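Glutathione S-transferase (Burkholderia xenovorans, PDB 2DSA) reductively dechlorinates metabolites of polychlorinated biphenyls and belongs to the glutathione S-transferases, binding glutathione together with a biphenyl-derived dienoic acid. Local coordinates at residues 41-44 with 45-49; 107-110 with 111-115. All coordinates share one frame; numbering follows the deposited sequence.

Contact 1: 41-44 with 45-49; sequences QDYL and EVNPA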
ATOM      1  N   GLN A  41     -25.467 -10.001  -8.114  1.00 44.80           N
ATOM      2  CA  GLN A  41     -24.548 -10.948  -7.499  1.00 43.74           C
ATOM      3  C   GLN A  41     -24.036 -10.423  -6.158  1.00 42.73           C
ATOM      4  O   GLN A  41     -23.852  -9.206  -5.966  1.00 42.56           O
ATOM      5  CB  GLN A  41     -23.376 -11.266  -8.427  1.00 43.99           C
ATOM      6  CG  GLN A  41     -22.457 -12.348  -7.873  1.00 44.64           C
ATOM      7  CD  GLN A  41     -21.318 -12.714  -8.800  1.00 45.02           C
ATOM      8  OE1 GLN A  41     -20.651 -13.731  -8.599  1.00 47.26           O
ATOM      9  NE2 GLN A  41     -21.088 -11.895  -9.824  1.00 46.90           N
ATOM     10  N   ASP A  42     -23.853 -11.349  -5.222  1.00 40.96           N
ATOM     11  CA  ASP A  42     -23.213 -11.053  -3.939  1.00 40.44           C
ATOM     12  C   ASP A  42     -21.729 -10.702  -4.211  1.00 38.97           C
ATOM     13  O   ASP A  42     -20.957 -11.550  -4.630  1.00 38.60           O
ATOM     14  CB  ASP A  42     -23.390 -12.279  -3.026  1.00 40.36           C
ATOM     15  CG  ASP A  42     -22.494 -12.275  -1.797  1.00 41.04           C
ATOM     16  OD1 ASP A  42     -21.941 -11.233  -1.387  1.00 42.77           O
ATOM     17  OD2 ASP A  42     -22.370 -13.370  -1.213  1.00 43.79           O
ATOM     18  N   TYR A  43     -21.361  -9.439  -4.001  1.00 38.21           N
ATOM     19  CA  TYR A  43     -20.034  -8.943  -4.395  1.00 37.53           C
ATOM     20  C   TYR A  43     -18.906  -9.534  -3.558  1.00 37.22           C
ATOM     21  O   TYR A  43     -17.767  -9.604  -4.025  1.00 37.11           O
ATOM     22  CB  TYR A  43     -19.972  -7.416  -4.380  1.00 37.25           C
ATOM     23  CG  TYR A  43     -18.597  -6.861  -4.701  1.00 36.33           C
ATOM     24  CD1 TYR A  43     -18.018  -7.068  -5.953  1.00 35.99           C
ATOM     25  CD2 TYR A  43     -17.859  -6.160  -3.738  1.00 36.89           C
ATOM     26  CE1 TYR A  43     -16.743  -6.577  -6.246  1.00 36.88           C
ATOM     27  CE2 TYR A  43     -16.587  -5.655  -4.029  1.00 34.88           C
ATOM     28  CZ  TYR A  43     -16.037  -5.867  -5.281  1.00 36.14           C
ATOM     29  OH  TYR A  43     -14.785  -5.369  -5.585  1.00 34.90           O
ATOM     30  N   LEU A  44     -19.221  -9.976  -2.339  1.00 36.61           N
ATOM     31  CA  LEU A  44     -18.245 -10.706  -1.515  1.00 36.43           C
ATOM     32  C   LEU A  44     -17.823 -12.057  -2.092  1.00 36.60           C
ATOM     33  O   LEU A  44     -16.793 -12.604  -1.700  1.00 36.18           O
ATOM     34  CB  LEU A  44     -18.724 -10.852  -0.062  1.00 36.20           C
ATOM     35  CG  LEU A  44     -18.410  -9.671   0.856  1.00 36.49           C
ATOM     36  CD1 LEU A  44     -19.136  -8.413   0.433  1.00 36.19           C
ATOM     37  CD2 LEU A  44     -18.725 -10.006   2.305  1.00 36.65           C
ATOM     38  N   GLU A  45     -18.594 -12.578  -3.050  1.00 36.64           N
ATOM     39  CA  GLU A  45     -18.175 -13.757  -3.823  1.00 37.18           C
ATOM     40  C   GLU A  45     -17.000 -13.413  -4.717  1.00 36.41           C
ATOM     41  O   GLU A  45     -16.228 -14.302  -5.092  1.00 36.72           O
ATOM     42  CB  GLU A  45     -19.318 -14.281  -4.708  1.00 37.21           C
ATOM     43  CG  GLU A  45     -20.460 -14.965  -3.927  1.00 38.34           C
ATOM     44  CD  GLU A  45     -21.656 -15.323  -4.813  1.00 39.62           C
ATOM     45  OE1 GLU A  45     -22.788 -15.467  -4.276  1.00 43.44           O
ATOM     46  OE2 GLU A  45     -21.469 -15.444  -6.047  1.00 43.27           O
ATOM     47  N   VAL A  46     -16.881 -12.126  -5.065  1.00 35.57           N
ATOM     48  CA  VAL A  46     -15.850 -11.627  -5.984  1.00 34.74           C
ATOM     49  C   VAL A  46     -14.642 -11.109  -5.174  1.00 34.47           C
ATOM     50  O   VAL A  46     -13.521 -11.580  -5.366  1.00 33.67           O
ATOM     51  CB  VAL A  46     -16.410 -10.536  -6.933  1.00 34.95           C
ATOM     52  CG1 VAL A  46     -15.304  -9.956  -7.796  1.00 34.97           C
ATOM     53  CG2 VAL A  46     -17.568 -11.100  -7.855  1.00 35.66           C
ATOM     54  N   ASN A  47     -14.880 -10.148  -4.278  1.00 33.61           N
ATOM     55  CA  ASN A  47     -13.855  -9.715  -3.315  1.00 33.31           C
ATOM     56  C   ASN A  47     -14.301 -10.018  -1.890  1.00 33.15           C
ATOM     57  O   ASN A  47     -15.227  -9.388  -1.389  1.00 32.57           O
ATOM     58  CB  ASN A  47     -13.508  -8.225  -3.465  1.00 32.87           C
ATOM     59  CG  ASN A  47     -12.399  -7.769  -2.504  1.00 31.05           C
ATOM     60  OD1 ASN A  47     -11.787  -8.571  -1.808  1.00 29.14           O
ATOM     61  ND2 ASN A  47     -12.154  -6.472  -2.470  1.00 30.65           N
ATOM     62  N   PRO A  48     -13.636 -10.992  -1.242  1.00 33.80           N
ATOM     63  CA  PRO A  48     -13.939 -11.423   0.128  1.00 34.34           C
ATOM     64  C   PRO A  48     -13.934 -10.275   1.144  1.00 34.65           C
ATOM     65  O   PRO A  48     -14.661 -10.355   2.137  1.00 34.92           O
ATOM     66  CB  PRO A  48     -12.815 -12.412   0.453  1.00 34.42           C
ATOM     67  CG  PRO A  48     -12.301 -12.873  -0.872  1.00 34.83           C
ATOM     68  CD  PRO A  48     -12.503 -11.737  -1.824  1.00 33.63           C
ATOM     69  N   ALA A  49     -13.136  -9.230   0.887  1.00 34.41           N
ATOM     70  CA  ALA A  49     -13.054  -8.044   1.770  1.00 34.73           C
ATOM     71  C   ALA A  49     -14.187  -7.047   1.543  1.00 35.18           C
ATOM     72  O   ALA A  49     -14.444  -6.184   2.397  1.00 36.01           O
ATOM     73  CB  ALA A  49     -11.697  -7.346   1.633  1.00 34.31           C
TER
HETATM   74  O   HOH W   1     -24.868 -13.991  -5.439  1.00 41.08           O
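Two successive amides share one acceptor, Tyr43 O: Val46 N reaches it at 2.9 Å and Asn47 N also at 2.9 Å. They arrive from different directions, Asn47 N nearly in line with the carbonyl bond and Val46 N 60° above its plane, so one oxygen serves both. One residue earlier, Glu45 N donates to Asp42 O over 3.0 Å, and the three bonds wind residues 42-47 into a compact turn. Extended beyond CG, Glu45 brings its carboxylate back over Asp42. A water donates to Glu45 OE1 at 2.8 Å and accepts from Asp42 N, tying the side chain to the start of the turn. Asp42 OD2 and Glu45 OE1 stand 3.7 Å apart, a proximity that probably raises the cost of keeping both acids ionised.

With CG anti to the backbone N (chi1 177°), the Tyr43 ring lies beside the later half of the turn. Its CD1 meets Val46 CB at 3.9 Å, while Asn47 N sits over one face. Farther out, Tyr43 OH touches Asn47 CB at 3.8 Å, and ring and amide planes are nearly perpendicular. The polar ends converge, since Tyr43 OH and Asn47 ND2 both bond to Tyr51 O. Asn47 OD1, for its part, accepts from Ala49 N at 3.1 Å. This Asx turn follows the 42-47 turn in the loop between strands 36-37 and 54-56 of the thioredoxin-like domain. Through Tyr43 and Asn47 the loop forms a second shell behind Tyr51 and Val52 of the glutathione site.

Contact 2: 107-110 with 111-115; sequences KSFS and PLFNP. With HPX ((2Z,4E)-2-hydroxy-6-oxo-6-phenylhexa-2,4-dienoic acid), chain F.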
ATOM      1  N   LYS A 107      -6.114   6.049   2.918  1.00 37.95           N
ATOM      2  CA  LYS A 107      -6.590   5.486   4.179  1.00 39.64           C
ATOM      3  C   LYS A 107      -6.926   6.525   5.256  1.00 40.47           C
ATOM      4  O   LYS A 107      -7.649   6.211   6.214  1.00 40.67           O
ATOM      5  CB  LYS A 107      -5.603   4.446   4.719  1.00 39.65           C
ATOM      6  CG  LYS A 107      -5.731   3.099   4.028  1.00 41.26           C
ATOM      7  CD  LYS A 107      -7.033   2.410   4.400  1.00 42.76           C
ATOM      8  CE  LYS A 107      -7.635   1.678   3.215  1.00 44.31           C
ATOM      9  NZ  LYS A 107      -8.822   0.881   3.642  1.00 45.70           N
ATOM     10  N   SER A 108      -6.393   7.742   5.091  1.00 41.12           N
ATOM     11  CA  SER A 108      -6.687   8.863   5.973  1.00 41.73           C
ATOM     12  C   SER A 108      -7.944   9.613   5.541  1.00 42.74           C
ATOM     13  O   SER A 108      -8.620  10.209   6.371  1.00 42.84           O
ATOM     14  CB  SER A 108      -5.485   9.803   6.086  1.00 41.65           C
ATOM     15  OG  SER A 108      -4.473   9.225   6.902  1.00 42.09           O
ATOM     16  N   PHE A 109      -8.284   9.565   4.254  1.00 43.53           N
ATOM     17  CA  PHE A 109      -9.575  10.081   3.803  1.00 44.38           C
ATOM     18  C   PHE A 109     -10.726   9.224   4.318  1.00 45.44           C
ATOM     19  O   PHE A 109     -11.794   9.752   4.584  1.00 45.46           O
ATOM     20  CB  PHE A 109      -9.656  10.154   2.280  1.00 43.78           C
ATOM     21  CG  PHE A 109      -9.127  11.434   1.694  1.00 43.48           C
ATOM     22  CD1 PHE A 109      -9.990  12.466   1.366  1.00 42.40           C
ATOM     23  CD2 PHE A 109      -7.766  11.594   1.441  1.00 42.99           C
ATOM     24  CE1 PHE A 109      -9.512  13.640   0.808  1.00 44.06           C
ATOM     25  CE2 PHE A 109      -7.271  12.765   0.887  1.00 41.66           C
ATOM     26  CZ  PHE A 109      -8.145  13.795   0.568  1.00 43.67           C
ATOM     27  N   SER A 110     -10.499   7.914   4.454  1.00 46.86           N
ATOM     28  CA  SER A 110     -11.546   6.923   4.788  1.00 48.44           C
ATOM     29  C   SER A 110     -12.472   7.258   5.969  1.00 49.30           C
ATOM     30  O   SER A 110     -13.691   7.158   5.820  1.00 49.10           O
ATOM     31  CB  SER A 110     -10.947   5.523   4.983  1.00 48.25           C
ATOM     32  OG  SER A 110     -10.396   5.038   3.768  1.00 50.38           O
ATOM     33  N   PRO A 111     -11.899   7.624   7.145  1.00 50.53           N
ATOM     34  CA  PRO A 111     -12.727   8.009   8.302  1.00 51.53           C
ATOM     35  C   PRO A 111     -13.561   9.274   8.075  1.00 52.64           C
ATOM     36  O   PRO A 111     -14.639   9.398   8.648  1.00 52.97           O
ATOM     37  CB  PRO A 111     -11.695   8.247   9.409  1.00 51.66           C
ATOM     38  CG  PRO A 111     -10.459   7.509   8.949  1.00 51.25           C
ATOM     39  CD  PRO A 111     -10.463   7.685   7.479  1.00 50.36           C
ATOM     40  N   LEU A 112     -13.074  10.190   7.238  1.00 53.68           N
ATOM     41  CA  LEU A 112     -13.822  11.402   6.886  1.00 54.83           C
ATOM     42  C   LEU A 112     -15.137  11.127   6.142  1.00 55.99           C
ATOM     43  O   LEU A 112     -16.084  11.905   6.253  1.00 56.34           O
ATOM     44  CB  LEU A 112     -12.951  12.387   6.093  1.00 54.24           C
ATOM     45  CG  LEU A 112     -11.667  12.893   6.754  1.00 54.26           C
ATOM     46  CD1 LEU A 112     -10.953  13.906   5.874  1.00 52.71           C
ATOM     47  CD2 LEU A 112     -11.937  13.486   8.137  1.00 54.35           C
ATOM     48  N   PHE A 113     -15.191  10.032   5.384  1.00 57.08           N
ATOM     49  CA  PHE A 113     -16.409   9.653   4.666  1.00 58.49           C
ATOM     50  C   PHE A 113     -17.341   8.834   5.551  1.00 59.66           C
ATOM     51  O   PHE A 113     -18.429   8.447   5.130  1.00 59.50           O
ATOM     52  CB  PHE A 113     -16.074   8.871   3.392  1.00 58.05           C
ATOM     53  CG  PHE A 113     -15.482   9.716   2.305  1.00 57.77           C
ATOM     54  CD1 PHE A 113     -14.104   9.855   2.187  1.00 57.15           C
ATOM     55  CD2 PHE A 113     -16.300  10.371   1.395  1.00 57.56           C
ATOM     56  CE1 PHE A 113     -13.557  10.636   1.180  1.00 57.15           C
ATOM     57  CE2 PHE A 113     -15.758  11.161   0.390  1.00 56.74           C
ATOM     58  CZ  PHE A 113     -14.390  11.291   0.282  1.00 57.06           C
ATOM     59  N   ASN A 114     -16.901   8.586   6.780  1.00 61.46           N
ATOM     60  CA  ASN A 114     -17.665   7.807   7.743  1.00 63.38           C
ATOM     61  C   ASN A 114     -18.475   8.717   8.682  1.00 64.58           C
ATOM     62  O   ASN A 114     -17.905   9.600   9.332  1.00 64.73           O
ATOM     63  CB  ASN A 114     -16.716   6.891   8.529  1.00 63.32           C
ATOM     64  CG  ASN A 114     -17.445   5.853   9.389  1.00 64.03           C
ATOM     65  OD1 ASN A 114     -18.663   5.659   9.285  1.00 64.56           O
ATOM     66  ND2 ASN A 114     -16.683   5.174  10.243  1.00 63.22           N
ATOM     67  N   PRO A 115     -19.814   8.528   8.727  1.00 65.88           N
ATOM     68  CA  PRO A 115     -20.656   9.254   9.699  1.00 66.90           C
ATOM     69  C   PRO A 115     -20.386   8.843  11.150  1.00 67.70           C
ATOM     70  O   PRO A 115     -20.461   9.680  12.048  1.00 67.89           O
ATOM     71  CB  PRO A 115     -22.086   8.862   9.301  1.00 66.87           C
ATOM     72  CG  PRO A 115     -21.975   8.248   7.933  1.00 66.53           C
ATOM     73  CD  PRO A 115     -20.615   7.648   7.856  1.00 66.05           C
TER
HETATM   74  CB3 HPX F1225     -17.713  10.122  -4.545  0.50 39.45           C
HETATM   75  CB4 HPX F1225     -17.046  11.264  -4.109  0.50 40.28           C
HETATM   76  CB5 HPX F1225     -16.079  11.167  -3.105  0.50 40.07           C
HETATM   77  CB6 HPX F1225     -15.783   9.925  -2.550  0.50 39.39           C
HETATM   78  CB1 HPX F1225     -16.446   8.786  -2.986  0.50 39.30           C
HETATM   79  CB2 HPX F1225     -17.413   8.885  -3.983  0.50 39.03           C
HETATM   80  CA6 HPX F1225     -16.141   7.450  -2.383  0.50 39.54           C
HETATM   81  OA4 HPX F1225     -16.977   6.561  -2.452  0.50 40.30           O
HETATM   82  CA5 HPX F1225     -14.861   7.183  -1.701  0.50 39.08           C
HETATM   83  CA4 HPX F1225     -14.904   6.470  -0.582  0.50 39.47           C
HETATM   84  CA3 HPX F1225     -13.684   6.132   0.166  0.50 39.91           C
HETATM   85  CA2 HPX F1225     -13.683   5.169   1.097  0.50 40.22           C
HETATM   86  OA3 HPX F1225     -14.762   4.469   1.428  0.50 40.23           O
HETATM   87  CA1 HPX F1225     -12.451   4.870   1.783  0.50 40.46           C
HETATM   88  OA2 HPX F1225     -12.388   3.837   2.484  0.50 41.41           O
HETATM   89  OA1 HPX F1225     -11.496   5.655   1.634  0.50 40.90           O
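Phe109 and Phe113 lie side by side and point the same way, CE1 of Phe113 meeting the edge of the Phe109 ring at CD1, 4.0 Å off. The Phe113 ring in turn presents its own edge to backbone, with CD1 3.3 Å from Phe109 O. The dienoate chain of HPX passes over one face of Phe113, CA4 above the ring, while the phenyl carbon CB6 comes down obliquely at its far rim, 3.2 Å from CE2; Trp164 adds an edge-to-face ring contact. Ser110 looks toward the same ligand: both side chains have their first branch atom anti to the carbonyl carbon (chi1 -65° in Ser110, -72° in Phe113). Ser110 OG lies 2.7 Å from carboxylate OA2 and doubtfully close to OA1, and which of the two takes its single proton is not settled. Here helix 89-109 of the all-helical GST C-terminal domain runs out into a turn, and Pro111, lacking an N-H, sets CD 3.4 Å from Lys107 O instead of donating to it. Phe113 N bonds to Ser110 O at 3.3 Å, and Leu112 N makes a weak bond to Phe109 O. On the dimer side, Lys107 NZ forms a salt bridge with Glu104 of the second subunit.

The two contacts come in series along the chain, contact 1 in the N-terminal thioredoxin-like domain and contact 2 in the helical C-terminal domain. Their centres are 22 Å apart and their nearest atoms about 9 Å, with no touch between them. Contact 1 occupies the loop that leads from strand 36-37 to strand 54-56 of the mixed sheet, and contact 2 the exit of helix 89-109 toward helix 119-139. They serve the ligand site from its two domains: residues 41-49 back the glutathione-binding segment indirectly, whereas residues 107-115 touch HPX directly. Each also reaches the second subunit, through Pro48 and Ala49 in one and Lys107 in the other.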